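Local atomic coordinates of Exo-alpha-sialidase (Clostridium perfringens, PDB entry 2VO8), a protein that is the cohesin module of a family 33 sialidase and probably binds dockerin partners in assembling toxin complexes. Residues E19-G23 and T102-S106. Residues are numbered along the deposited sequence; the frame is centred on the assembly and turned at random.
Sequences EVQVG and TPKIS
Pro-103 and the loop residues Val-22 and Gly-23 show how one backbone hydrogen bond and a proline ring can join the ends of two strands without strand pairing. The polar element is the bond from Gly-23 N to Pro-103 O, 3.0 Å long and nearly straight at 172°, although the donor is tilted 29° from the carbonyl plane. The same oxygen receives a weaker CA-H...O contact from Val-22 CA at 3.5 Å.

Van der Waals contacts flank this bond. The proline ring lies against the backbone at Gln-21, its CD 3.3 Å from Gln-21 O, while Pro-103 CG makes an apolar contact with Val-20 CG2 at 3.7 Å. Val-22 sends its two methyls along residues 103-106: with CG1 anti to the backbone N (chi1 172°), CG1 lies by Pro-103 O and the Lys-104 carbonyl carbon, and CG2 rests 3.5 Å from Ser-106 N, against the Ile-105–Ser-106 peptide. At the far end, Thr-102 CG2 touches the Gly-23 backbone, at 3.6 Å from Gly-23 C; Thr-102 OG1 is hydrogen-bonded to Asn-58 OD1.

Val-20 and Pro-103 also share Phe-26 and Ile-138 as neighbours, which links the contact to strands 26-33 and 126-139. Gln-21 NE2 and Ser-106 OG both bond to Glu-140, bringing the chain's C-terminal end alongside both segments. Such packing lies at one end of the β-sandwich characteristic of cohesin modules, where the loops after strands 19-21 and 95-103 meet.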
loop_
_atom_site.group_PDB
_atom_site.type_symbol
_atom_site.label_atom_id
_atom_site.label_comp_id
_atom_site.label_asym_id
_atom_site.label_seq_id
_atom_site.Cartn_x
_atom_site.Cartn_y
_atom_site.Cartn_z
ATOM N N GLU A 19 -15.128 -7.560 2.084
ATOM C CA GLU A 19 -15.488 -8.667 1.215
ATOM C C GLU A 19 -15.166 -8.304 -0.216
ATOM O O GLU A 19 -15.508 -7.193 -0.699
ATOM C CB GLU A 19 -16.956 -9.062 1.366
ATOM C CG GLU A 19 -17.239 -9.658 2.777
ATOM C CD GLU A 19 -18.610 -10.266 2.928
ATOM O OE1 GLU A 19 -19.224 -10.694 1.927
ATOM O OE2 GLU A 19 -19.079 -10.331 4.094
ATOM N N VAL A 20 -14.508 -9.269 -0.858
ATOM C CA VAL A 20 -14.187 -9.230 -2.285
ATOM C C VAL A 20 -14.765 -10.495 -2.932
ATOM O O VAL A 20 -15.332 -11.357 -2.215
ATOM C CB VAL A 20 -12.685 -9.077 -2.463
ATOM C CG1 VAL A 20 -12.231 -7.765 -1.746
ATOM C CG2 VAL A 20 -11.909 -10.287 -1.951
ATOM N N GLN A 21 -14.674 -10.612 -4.252
ATOM C CA GLN A 21 -15.306 -11.765 -4.916
ATOM C C GLN A 21 -14.490 -12.295 -6.098
ATOM O O GLN A 21 -13.980 -11.516 -6.896
ATOM C CB GLN A 21 -16.735 -11.419 -5.310
ATOM C CG GLN A 21 -17.501 -12.568 -5.996
ATOM C CD GLN A 21 -18.920 -12.155 -6.376
ATOM O OE1 GLN A 21 -19.229 -10.989 -6.339
ATOM N NE2 GLN A 21 -19.772 -13.120 -6.763
ATOM N N VAL A 22 -14.367 -13.630 -6.209
ATOM C CA VAL A 22 -13.634 -14.248 -7.331
ATOM C C VAL A 22 -14.116 -13.627 -8.645
ATOM O O VAL A 22 -15.345 -13.490 -8.859
ATOM C CB VAL A 22 -13.849 -15.772 -7.411
ATOM C CG1 VAL A 22 -13.235 -16.342 -8.696
ATOM C CG2 VAL A 22 -13.304 -16.436 -6.191
ATOM N N GLY A 23 -13.171 -13.243 -9.492
ATOM C CA GLY A 23 -13.467 -12.618 -10.784
ATOM C C GLY A 23 -13.860 -11.132 -10.852
ATOM O O GLY A 23 -14.133 -10.624 -11.939
ATOM N N THR A 102 -7.577 -8.945 -8.499
ATOM C CA THR A 102 -8.778 -9.757 -8.760
ATOM C C THR A 102 -8.610 -11.117 -8.065
ATOM O O THR A 102 -7.609 -11.818 -8.308
ATOM C CB THR A 102 -9.022 -9.980 -10.250
ATOM O OG1 THR A 102 -9.118 -8.707 -10.932
ATOM C CG2 THR A 102 -10.295 -10.847 -10.498
ATOM N N PRO A 103 -9.544 -11.466 -7.181
ATOM C CA PRO A 103 -9.399 -12.806 -6.538
ATOM C C PRO A 103 -9.640 -13.912 -7.542
ATOM O O PRO A 103 -10.389 -13.719 -8.485
ATOM C CB PRO A 103 -10.476 -12.817 -5.443
ATOM C CG PRO A 103 -11.002 -11.334 -5.361
ATOM C CD PRO A 103 -10.731 -10.744 -6.698
ATOM N N LYS A 104 -8.956 -15.045 -7.377
ATOM C CA LYS A 104 -9.245 -16.181 -8.286
ATOM C C LYS A 104 -9.603 -17.467 -7.552
ATOM O O LYS A 104 -9.821 -18.502 -8.217
ATOM C CB LYS A 104 -8.083 -16.389 -9.237
ATOM C CG LYS A 104 -6.750 -16.761 -8.606
ATOM C CD LYS A 104 -5.747 -16.914 -9.695
ATOM C CE LYS A 104 -4.364 -17.335 -9.261
ATOM N NZ LYS A 104 -4.200 -18.820 -8.994
ATOM N N ILE A 105 -9.611 -17.426 -6.226
ATOM C CA ILE A 105 -10.098 -18.523 -5.376
ATOM C C ILE A 105 -10.851 -17.997 -4.182
ATOM O O ILE A 105 -10.399 -17.072 -3.526
ATOM C CB ILE A 105 -8.963 -19.372 -4.755
ATOM C CG1 ILE A 105 -8.145 -20.042 -5.838
ATOM C CG2 ILE A 105 -9.551 -20.426 -3.781
ATOM C CD1 ILE A 105 -6.831 -20.656 -5.296
ATOM N N SER A 106 -11.954 -18.643 -3.834
ATOM C CA SER A 106 -12.667 -18.287 -2.605
ATOM C C SER A 106 -11.858 -18.654 -1.348
ATOM O O SER A 106 -11.072 -19.655 -1.312
ATOM C CB SER A 106 -14.040 -18.944 -2.570
ATOM O OG SER A 106 -13.899 -20.343 -2.373
#